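Local coordinates for periplasmic sugar-binding domain protein (PDB 3H75) that probably binds carbohydrates as a two-domain periplasmic protein of the bacterial solute-binding type, at residues M129-L137 with D234-S242; E186-Q197 with A212-A223. All coordinates share one frame; numbering follows the deposited sequence.

Contact 1. Residues M129-L137 with D234-S242; sequences MLKELLHKL and DLLFSGVNS
Met129, present as selenomethionine, reaches along strand 236-240 from Ser238 to Val240: CB and CG lie over Ser238, SE lies between Ser238 and Gly239, and CE arrives at Val240. CB starts 3.7 Å from Ser238 OG, and CG stays beside the same serine. Beyond CG the chain brings SE to 3.4 Å from Ser238 OG, and SE also lies 3.5 Å from Gly239 O. A last bend about the CG-SE bond (chi3 -73°) carries CE onto Val240 CG2 at 3.6 Å, the two side chains crossing at about a right angle. Ser238 OG, buried among these groups, still has a polar partner, a weak hydrogen bond with the backbone N of Ser211 on the adjoining strand. Such layering of helices on a largely parallel sheet is the building principle of the Rossmann-like sandwich in periplasmic binding proteins: helix 122-137 lies on one face of the sheet and runs nearly antiparallel to strand 236-240 (154°), the axes 8.7 Å apart. One helical turn after Met129, Leu133 rests its two methyls on the strand, CD1 beside Ser238 OG and CD2 3.6 Å from Phe237 C, while the ring of Phe237 itself belongs to the opposite face of the sheet. Leu236 returns the approach from the strand. Its CD1 comes to 3.5 Å from Leu137 N, a backbone amide already bonded to Leu133 O within the helix, and also touches Lys136 CB, whose amino end leads away from the strand.

Contact 2. Residues E186-Q197 with A212-A223; sequences EWNRERAYRQAQ and ANDEMALGAMQA. With SO4 (sulfate ion), chain B.
Helix 189-197 and helix 214-223 run side by side with their axes only 7.1 Å apart and 38° between their directions, and at Tyr193 and Gly219 the CA atoms come within 4.2 Å. They are successive helices of the alpha/beta sandwich, joined through strand 206-211 and laid on the same face of the sheet. The close approach rests on small residues: Gly219 turns its bare CA to the backbone of Arg189, and further along Ala196 CB meets Ala223 CB at 3.6 Å. Tyr193 meets the neighbouring helix with its ring edge, CD1 lying 3.4 Å from Gly219 O, and its hydroxyl goes on to hydrogen-bond Glu226. At the N-terminal end, Asn213 does two jobs. Its OD1 caps helix 214-226 by accepting from Met216 N, and its ND2 donates to Trp187 O at 3.3 Å (N-H...O angle 155°), tying the two helix starts together. The indole of Trp187 puts CZ3 3.5 Å from Ala212 CB and CE3 near Asn213 CB and the terminal methyl of Met216, a selenomethionine, while NE1 gives a weak hydrogen bond to a sulfate, probably from the crystallisation liquor, that Arg44 and Trp19 also hold. With an alanine here, a gap would probably open beside Ala212 CB and the Met216 methyl, and the sulfate would lose the indole N-H. Arg189 runs out extended across the second helix, CG anti to the backbone N (chi1 -178°) and straight on to NE, which carries the guanidinium to Leu218; Leu218 CB is centred over one face, 3.7 Å from Arg189 CZ, and NH2 pairs with Glu245. In the plane of that guanidinium, one water accepts from Arg189 NE at 2.9 Å and donates to both Leu218 O and Gln222 OE1.

In the fold
From the N terminus the chain first builds most of one parallel sheet, then passes from strand 115-119 into helix 122-137 of the second domain. There contact 1 opens a loop that is closed after 96 intervening residues by 234-242. Contact 2 is nested inside it, a short loop joining neighbouring helices around strand 206-211. The two contacts occupy opposite faces of the second sheet and meet through strand 236-240, where Phe237 packs on Met221 of helix 214-226. At the strand's C-terminal end Asn241 ND2 probably hydrogen-bonds Asp214 OD1 (3.0 Å), and Asn241 and Asn213 each hydrogen-bond glycerol, probably from the crystallisation liquor, which may mark the ligand pocket.

Contact 1. Residues M129-L137 with D234-S242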
loop_
_atom_site.group_PDB
_atom_site.type_symbol
_atom_site.label_atom_id
_atom_site.label_comp_id
_atom_site.label_asym_id
_atom_site.label_seq_id
_atom_site.Cartn_x
_atom_site.Cartn_y
_atom_site.Cartn_z
HETATM N N MSE A 129 -3.153 12.610 -4.083
HETATM C CA MSE A 129 -3.658 13.099 -2.805
HETATM C C MSE A 129 -3.574 14.608 -2.696
HETATM O O MSE A 129 -4.530 15.246 -2.262
HETATM C CB MSE A 129 -2.925 12.467 -1.625
HETATM C CG MSE A 129 -3.369 11.039 -1.324
HETATM SE SE MSE A 129 -2.757 10.431 0.415
HETATM C CE MSE A 129 -0.864 10.206 -0.001
ATOM N N LEU A 130 -2.449 15.196 -3.087
ATOM C CA LEU A 130 -2.344 16.645 -2.991
ATOM C C LEU A 130 -3.269 17.316 -3.999
ATOM O O LEU A 130 -3.931 18.292 -3.661
ATOM C CB LEU A 130 -0.905 17.128 -3.202
ATOM C CG LEU A 130 -0.751 18.623 -2.881
ATOM C CD1 LEU A 130 -1.125 18.873 -1.428
ATOM C CD2 LEU A 130 0.665 19.077 -3.146
ATOM N N LYS A 131 -3.318 16.799 -5.227
ATOM C CA LYS A 131 -4.192 17.396 -6.240
ATOM C C LYS A 131 -5.649 17.371 -5.780
ATOM O O LYS A 131 -6.377 18.351 -5.957
ATOM C CB LYS A 131 -4.053 16.668 -7.582
ATOM C CG LYS A 131 -2.754 16.976 -8.303
ATOM C CD LYS A 131 -2.747 16.418 -9.719
ATOM C CE LYS A 131 -3.748 17.113 -10.626
ATOM N NZ LYS A 131 -3.388 18.529 -10.908
ATOM N N GLU A 132 -6.065 16.258 -5.181
ATOM C CA GLU A 132 -7.432 16.117 -4.688
ATOM C C GLU A 132 -7.708 17.069 -3.530
ATOM O O GLU A 132 -8.773 17.691 -3.466
ATOM C CB GLU A 132 -7.686 14.676 -4.241
ATOM C CG GLU A 132 -7.945 13.711 -5.380
ATOM C CD GLU A 132 -9.288 13.961 -6.034
ATOM O OE1 GLU A 132 -10.321 13.740 -5.366
ATOM O OE2 GLU A 132 -9.310 14.389 -7.207
ATOM N N LEU A 133 -6.756 17.175 -2.607
ATOM C CA LEU A 133 -6.919 18.069 -1.465
ATOM C C LEU A 133 -7.065 19.505 -1.958
ATOM O O LEU A 133 -7.925 20.251 -1.482
ATOM C CB LEU A 133 -5.720 17.960 -0.521
ATOM C CG LEU A 133 -5.622 16.714 0.362
ATOM C CD1 LEU A 133 -4.280 16.734 1.090
ATOM C CD2 LEU A 133 -6.778 16.678 1.365
ATOM N N LEU A 134 -6.223 19.887 -2.914
ATOM C CA LEU A 134 -6.268 21.237 -3.464
ATOM C C LEU A 134 -7.606 21.485 -4.145
ATOM O O LEU A 134 -8.179 22.572 -4.034
ATOM C CB LEU A 134 -5.127 21.435 -4.465
ATOM C CG LEU A 134 -3.773 21.748 -3.832
ATOM C CD1 LEU A 134 -2.680 21.728 -4.898
ATOM C CD2 LEU A 134 -3.840 23.113 -3.164
ATOM N N HIS A 135 -8.108 20.475 -4.844
ATOM C CA HIS A 135 -9.385 20.623 -5.530
ATOM C C HIS A 135 -10.525 20.867 -4.548
ATOM O O HIS A 135 -11.366 21.745 -4.757
ATOM C CB HIS A 135 -9.700 19.383 -6.357
ATOM C CG HIS A 135 -10.942 19.524 -7.175
ATOM N ND1 HIS A 135 -11.039 20.414 -8.224
ATOM C CD2 HIS A 135 -12.156 18.938 -7.063
ATOM C CE1 HIS A 135 -12.262 20.370 -8.722
ATOM N NE2 HIS A 135 -12.960 19.483 -8.035
ATOM N N LYS A 136 -10.550 20.091 -3.470
ATOM C CA LYS A 136 -11.603 20.226 -2.472
ATOM C C LYS A 136 -11.510 21.518 -1.664
ATOM O O LYS A 136 -12.533 22.076 -1.266
ATOM C CB LYS A 136 -11.595 19.007 -1.546
ATOM C CG LYS A 136 -11.867 17.704 -2.287
ATOM C CD LYS A 136 -11.918 16.517 -1.345
ATOM C CE LYS A 136 -12.077 15.218 -2.116
ATOM N NZ LYS A 136 -13.307 15.215 -2.951
ATOM N N LEU A 137 -10.294 21.998 -1.419
ATOM C CA LEU A 137 -10.129 23.238 -0.667
ATOM C C LEU A 137 -10.736 24.392 -1.459
ATOM O O LEU A 137 -11.340 25.306 -0.888
ATOM C CB LEU A 137 -8.647 23.523 -0.405
ATOM C CG LEU A 137 -8.379 24.798 0.401
ATOM C CD1 LEU A 137 -8.947 24.626 1.802
ATOM C CD2 LEU A 137 -6.877 25.080 0.469
ATOM N N ASP A 234 -12.529 23.104 7.728
ATOM C CA ASP A 234 -11.505 24.145 7.665
ATOM C C ASP A 234 -10.081 23.601 7.567
ATOM O O ASP A 234 -9.126 24.361 7.406
ATOM C CB ASP A 234 -11.617 25.082 8.877
ATOM C CG ASP A 234 -11.497 24.350 10.201
ATOM O OD1 ASP A 234 -10.452 23.710 10.443
ATOM O OD2 ASP A 234 -12.449 24.421 11.007
ATOM N N LEU A 235 -9.946 22.284 7.662
ATOM C CA LEU A 235 -8.645 21.630 7.579
ATOM C C LEU A 235 -8.896 20.316 6.850
ATOM O O LEU A 235 -9.660 19.477 7.325
ATOM C CB LEU A 235 -8.100 21.375 8.987
ATOM C CG LEU A 235 -6.698 20.781 9.129
ATOM C CD1 LEU A 235 -5.683 21.665 8.415
ATOM C CD2 LEU A 235 -6.347 20.651 10.607
ATOM N N LEU A 236 -8.266 20.138 5.692
ATOM C CA LEU A 236 -8.484 18.933 4.898
ATOM C C LEU A 236 -7.347 17.924 4.973
ATOM O O LEU A 236 -6.177 18.278 4.826
ATOM C CB LEU A 236 -8.748 19.320 3.443
ATOM C CG LEU A 236 -9.810 20.412 3.246
ATOM C CD1 LEU A 236 -10.143 20.515 1.765
ATOM C CD2 LEU A 236 -11.076 20.090 4.048
ATOM N N PHE A 237 -7.722 16.662 5.176
ATOM C CA PHE A 237 -6.789 15.546 5.323
ATOM C C PHE A 237 -6.902 14.489 4.233
ATOM O O PHE A 237 -7.997 14.189 3.750
ATOM C CB PHE A 237 -7.056 14.826 6.648
ATOM C CG PHE A 237 -6.799 15.657 7.859
ATOM C CD1 PHE A 237 -5.631 15.483 8.590
ATOM C CD2 PHE A 237 -7.729 16.604 8.284
ATOM C CE1 PHE A 237 -5.385 16.233 9.732
ATOM C CE2 PHE A 237 -7.492 17.365 9.429
ATOM C CZ PHE A 237 -6.318 17.178 10.153
ATOM N N SER A 238 -5.759 13.908 3.874
ATOM C CA SER A 238 -5.711 12.818 2.905
ATOM C C SER A 238 -5.017 11.628 3.569
ATOM O O SER A 238 -4.241 11.791 4.522
ATOM C CB SER A 238 -4.927 13.220 1.650
ATOM O OG SER A 238 -3.537 13.348 1.919
ATOM N N GLY A 239 -5.298 10.434 3.063
ATOM C CA GLY A 239 -4.677 9.235 3.598
ATOM C C GLY A 239 -4.658 8.105 2.586
ATOM O O GLY A 239 -5.280 8.200 1.524
ATOM N N VAL A 240 -3.929 7.040 2.918
ATOM C CA VAL A 240 -3.820 5.846 2.075
ATOM C C VAL A 240 -4.158 4.621 2.925
ATOM O O VAL A 240 -3.770 4.559 4.086
ATOM C CB VAL A 240 -2.386 5.667 1.532
ATOM C CG1 VAL A 240 -2.324 4.448 0.624
ATOM C CG2 VAL A 240 -1.951 6.903 0.769
ATOM N N ASN A 241 -4.870 3.664 2.326
ATOM C CA ASN A 241 -5.303 2.392 2.933
ATOM C C ASN A 241 -6.831 2.347 3.030
ATOM O O ASN A 241 -7.524 3.143 2.385
ATOM C CB ASN A 241 -4.701 2.159 4.332
ATOM C CG ASN A 241 -3.175 2.024 4.323
ATOM O OD1 ASN A 241 -2.545 1.903 3.272
ATOM N ND2 ASN A 241 -2.581 2.035 5.514
ATOM N N SER A 242 -7.360 1.425 3.830
ATOM C CA SER A 242 -8.810 1.293 3.959
ATOM C C SER A 242 -9.260 0.762 5.313
ATOM O O SER A 242 -10.151 -0.091 5.390
ATOM C CB SER A 242 -9.349 0.387 2.842
ATOM O OG SER A 242 -8.764 -0.907 2.904
#

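Contact 2. Residues E186-Q197 with A212-A223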
loop_
_atom_site.group_PDB
_atom_site.type_symbol
_atom_site.label_atom_id
_atom_site.label_comp_id
_atom_site.label_asym_id
_atom_site.label_seq_id
_atom_site.Cartn_x
_atom_site.Cartn_y
_atom_site.Cartn_z
ATOM N N GLU A 186 6.378 7.304 10.604
ATOM C CA GLU A 186 6.650 5.864 10.611
ATOM C C GLU A 186 5.409 4.979 10.529
ATOM O O GLU A 186 5.392 3.885 11.100
ATOM C CB GLU A 186 7.440 5.498 11.876
ATOM C CG GLU A 186 8.454 6.551 12.297
ATOM C CD GLU A 186 9.294 6.126 13.487
ATOM O OE1 GLU A 186 8.735 5.571 14.457
ATOM O OE2 GLU A 186 10.519 6.363 13.457
ATOM N N TRP A 187 4.385 5.450 9.816
ATOM C CA TRP A 187 3.117 4.729 9.642
ATOM C C TRP A 187 2.335 4.624 10.949
ATOM O O TRP A 187 1.270 4.008 10.980
ATOM C CB TRP A 187 3.349 3.290 9.141
ATOM C CG TRP A 187 4.214 3.127 7.924
ATOM C CD1 TRP A 187 5.280 2.282 7.791
ATOM C CD2 TRP A 187 4.058 3.777 6.657
ATOM N NE1 TRP A 187 5.798 2.362 6.519
ATOM C CE2 TRP A 187 5.066 3.275 5.802
ATOM C CE3 TRP A 187 3.164 4.734 6.160
ATOM C CZ2 TRP A 187 5.203 3.696 4.478
ATOM C CZ3 TRP A 187 3.301 5.152 4.841
ATOM C CH2 TRP A 187 4.312 4.633 4.015
ATOM N N ASN A 188 2.857 5.237 12.010
ATOM C CA ASN A 188 2.269 5.151 13.350
ATOM C C ASN A 188 1.299 6.266 13.742
ATOM O O ASN A 188 1.634 7.450 13.689
ATOM C CB ASN A 188 3.418 5.061 14.361
ATOM C CG ASN A 188 2.950 4.742 15.762
ATOM O OD1 ASN A 188 2.359 5.581 16.439
ATOM N ND2 ASN A 188 3.215 3.518 16.207
ATOM N N ARG A 189 0.100 5.864 14.159
ATOM C CA ARG A 189 -0.955 6.792 14.550
ATOM C C ARG A 189 -0.634 7.673 15.755
ATOM O O ARG A 189 -0.782 8.891 15.687
ATOM C CB ARG A 189 -2.253 6.020 14.810
ATOM C CG ARG A 189 -3.436 6.895 15.174
ATOM C CD ARG A 189 -4.713 6.079 15.172
ATOM N NE ARG A 189 -5.884 6.873 15.526
ATOM C CZ ARG A 189 -7.134 6.442 15.403
ATOM N NH1 ARG A 189 -7.375 5.225 14.933
ATOM N NH2 ARG A 189 -8.145 7.231 15.742
ATOM N N GLU A 190 -0.206 7.080 16.865
ATOM C CA GLU A 190 0.099 7.898 18.033
ATOM C C GLU A 190 1.292 8.821 17.806
ATOM O O GLU A 190 1.327 9.929 18.340
ATOM C CB GLU A 190 0.329 7.023 19.274
ATOM C CG GLU A 190 1.332 5.908 19.114
ATOM C CD GLU A 190 1.462 5.072 20.376
ATOM O OE1 GLU A 190 0.424 4.584 20.875
ATOM O OE2 GLU A 190 2.601 4.900 20.863
ATOM N N ARG A 191 2.263 8.377 17.012
ATOM C CA ARG A 191 3.429 9.212 16.732
ATOM C C ARG A 191 2.994 10.431 15.921
ATOM O O ARG A 191 3.369 11.560 16.230
ATOM C CB ARG A 191 4.493 8.424 15.959
ATOM C CG ARG A 191 5.744 9.231 15.625
ATOM C CD ARG A 191 6.755 8.382 14.869
ATOM N NE ARG A 191 7.842 9.168 14.288
ATOM C CZ ARG A 191 8.846 9.699 14.980
ATOM N NH1 ARG A 191 8.917 9.535 16.296
ATOM N NH2 ARG A 191 9.788 10.390 14.351
ATOM N N ALA A 192 2.196 10.201 14.882
ATOM C CA ALA A 192 1.708 11.300 14.052
ATOM C C ALA A 192 0.853 12.219 14.911
ATOM O O ALA A 192 0.877 13.441 14.750
ATOM C CB ALA A 192 0.888 10.757 12.887
ATOM N N TYR A 193 0.092 11.621 15.824
ATOM C CA TYR A 193 -0.767 12.378 16.726
ATOM C C TYR A 193 0.079 13.349 17.544
ATOM O O TYR A 193 -0.257 14.527 17.663
ATOM C CB TYR A 193 -1.512 11.424 17.668
ATOM C CG TYR A 193 -2.180 12.102 18.848
ATOM C CD1 TYR A 193 -3.257 12.969 18.670
ATOM C CD2 TYR A 193 -1.736 11.865 20.149
ATOM C CE1 TYR A 193 -3.878 13.583 19.759
ATOM C CE2 TYR A 193 -2.347 12.471 21.242
ATOM C CZ TYR A 193 -3.416 13.327 21.042
ATOM O OH TYR A 193 -4.024 13.915 22.126
ATOM N N ARG A 194 1.176 12.846 18.104
ATOM C CA ARG A 194 2.064 13.670 18.914
ATOM C C ARG A 194 2.718 14.765 18.083
ATOM O O ARG A 194 2.813 15.912 18.517
ATOM C CB ARG A 194 3.137 12.801 19.577
ATOM C CG ARG A 194 2.601 11.839 20.629
ATOM C CD ARG A 194 1.879 12.584 21.742
ATOM N NE ARG A 194 1.352 11.677 22.758
ATOM C CZ ARG A 194 0.591 12.063 23.778
ATOM N NH1 ARG A 194 0.267 13.344 23.918
ATOM N NH2 ARG A 194 0.149 11.171 24.654
ATOM N N GLN A 195 3.165 14.409 16.883
ATOM C CA GLN A 195 3.797 15.380 16.001
ATOM C C GLN A 195 2.800 16.461 15.586
ATOM O O GLN A 195 3.147 17.644 15.529
ATOM C CB GLN A 195 4.362 14.673 14.760
ATOM C CG GLN A 195 5.473 13.669 15.068
ATOM C CD GLN A 195 5.866 12.824 13.861
ATOM O OE1 GLN A 195 5.011 12.236 13.197
ATOM N NE2 GLN A 195 7.163 12.750 13.582
ATOM N N ALA A 196 1.561 16.053 15.310
ATOM C CA ALA A 196 0.512 16.981 14.893
ATOM C C ALA A 196 0.145 17.973 15.988
ATOM O O ALA A 196 -0.141 19.135 15.708
ATOM C CB ALA A 196 -0.733 16.212 14.448
ATOM N N GLN A 197 0.147 17.518 17.237
ATOM C CA GLN A 197 -0.182 18.410 18.342
ATOM C C GLN A 197 0.736 19.623 18.312
ATOM O O GLN A 197 0.302 20.750 18.534
ATOM C CB GLN A 197 -0.008 17.703 19.686
ATOM C CG GLN A 197 -1.067 16.674 20.018
ATOM C CD GLN A 197 -0.865 16.091 21.404
ATOM O OE1 GLN A 197 0.172 15.496 21.691
ATOM N NE2 GLN A 197 -1.855 16.269 22.272
ATOM N N ALA A 212 0.875 9.892 4.334
ATOM C CA ALA A 212 1.208 8.725 3.522
ATOM C C ALA A 212 0.386 7.489 3.870
ATOM O O ALA A 212 0.442 6.490 3.167
ATOM C CB ALA A 212 2.699 8.423 3.612
ATOM N N ASN A 213 -0.353 7.525 4.973
ATOM C CA ASN A 213 -1.236 6.406 5.281
ATOM C C ASN A 213 -2.388 6.901 6.142
ATOM O O ASN A 213 -2.365 8.047 6.616
ATOM C CB ASN A 213 -0.470 5.205 5.888
ATOM C CG ASN A 213 -0.337 5.258 7.389
ATOM O OD1 ASN A 213 -0.440 6.311 8.002
ATOM N ND2 ASN A 213 -0.080 4.096 7.993
ATOM N N ASP A 214 -3.408 6.067 6.307
ATOM C CA ASP A 214 -4.584 6.465 7.061
ATOM C C ASP A 214 -4.402 6.539 8.568
ATOM O O ASP A 214 -4.996 7.401 9.214
ATOM C CB ASP A 214 -5.784 5.568 6.697
ATOM C CG ASP A 214 -5.555 4.098 7.006
ATOM O OD1 ASP A 214 -4.401 3.683 7.243
ATOM O OD2 ASP A 214 -6.556 3.351 6.993
ATOM N N GLU A 215 -3.579 5.653 9.120
ATOM C CA GLU A 215 -3.314 5.643 10.557
ATOM C C GLU A 215 -2.825 7.022 10.996
ATOM O O GLU A 215 -3.331 7.604 11.960
ATOM C CB GLU A 215 -2.233 4.611 10.893
ATOM C CG GLU A 215 -2.563 3.158 10.550
ATOM C CD GLU A 215 -3.497 2.504 11.550
ATOM O OE1 GLU A 215 -3.464 2.892 12.738
ATOM O OE2 GLU A 215 -4.250 1.588 11.150
HETATM N N MSE A 216 -1.832 7.544 10.284
HETATM C CA MSE A 216 -1.277 8.846 10.619
HETATM C C MSE A 216 -2.293 9.963 10.418
HETATM O O MSE A 216 -2.358 10.889 11.216
HETATM C CB MSE A 216 -0.015 9.099 9.797
HETATM C CG MSE A 216 1.094 8.107 10.120
HETATM SE SE MSE A 216 2.768 8.477 9.267
HETATM C CE MSE A 216 2.178 8.323 7.402
ATOM N N ALA A 217 -3.101 9.876 9.365
ATOM C CA ALA A 217 -4.114 10.900 9.133
ATOM C C ALA A 217 -5.082 10.949 10.320
ATOM O O ALA A 217 -5.415 12.024 10.818
ATOM C CB ALA A 217 -4.870 10.607 7.836
ATOM N N LEU A 218 -5.528 9.782 10.777
ATOM C CA LEU A 218 -6.451 9.708 11.908
ATOM C C LEU A 218 -5.823 10.292 13.177
ATOM O O LEU A 218 -6.511 10.913 13.990
ATOM C CB LEU A 218 -6.876 8.256 12.134
ATOM C CG LEU A 218 -7.718 7.680 10.996
ATOM C CD1 LEU A 218 -7.913 6.192 11.213
ATOM C CD2 LEU A 218 -9.055 8.407 10.914
ATOM N N GLY A 219 -4.520 10.093 13.343
ATOM C CA GLY A 219 -3.831 10.638 14.500
ATOM C C GLY A 219 -3.772 12.153 14.421
ATOM O O GLY A 219 -4.054 12.850 15.397
ATOM N N ALA A 220 -3.411 12.674 13.252
ATOM C CA ALA A 220 -3.325 14.119 13.073
ATOM C C ALA A 220 -4.697 14.761 13.218
ATOM O O ALA A 220 -4.817 15.886 13.700
ATOM C CB ALA A 220 -2.730 14.449 11.700
HETATM N N MSE A 221 -5.732 14.048 12.790
HETATM C CA MSE A 221 -7.092 14.560 12.884
HETATM C C MSE A 221 -7.526 14.738 14.332
HETATM O O MSE A 221 -8.234 15.690 14.656
HETATM C CB MSE A 221 -8.057 13.626 12.155
HETATM C CG MSE A 221 -8.026 13.798 10.641
HETATM SE SE MSE A 221 -8.861 12.343 9.683
HETATM C CE MSE A 221 -10.708 12.640 10.202
ATOM N N GLN A 222 -7.100 13.831 15.203
ATOM C CA GLN A 222 -7.460 13.942 16.612
ATOM C C GLN A 222 -6.783 15.170 17.203
ATOM O O GLN A 222 -7.404 15.937 17.938
ATOM C CB GLN A 222 -7.030 12.698 17.389
ATOM C CG GLN A 222 -7.609 12.651 18.798
ATOM C CD GLN A 222 -7.276 11.368 19.527
ATOM O OE1 GLN A 222 -7.283 10.289 18.936
ATOM N NE2 GLN A 222 -7.000 11.475 20.823
ATOM N N ALA A 223 -5.507 15.357 16.881
ATOM C CA ALA A 223 -4.767 16.510 17.380
ATOM C C ALA A 223 -5.472 17.778 16.897
ATOM O O ALA A 223 -5.592 18.760 17.630
ATOM C CB ALA A 223 -3.329 16.472 16.872
HETATM S S SO4 B . 5.732 -0.810 4.500
HETATM O O1 SO4 B . 5.615 0.146 3.379
HETATM O O2 SO4 B . 4.419 -0.954 5.145
HETATM O O3 SO4 B . 6.168 -2.103 3.954
HETATM O O4 SO4 B . 6.721 -0.299 5.475
HETATM O O HOH W 1 -0.621 3.009 14.297
HETATM O O HOH W 2 -6.543 9.502 16.441
#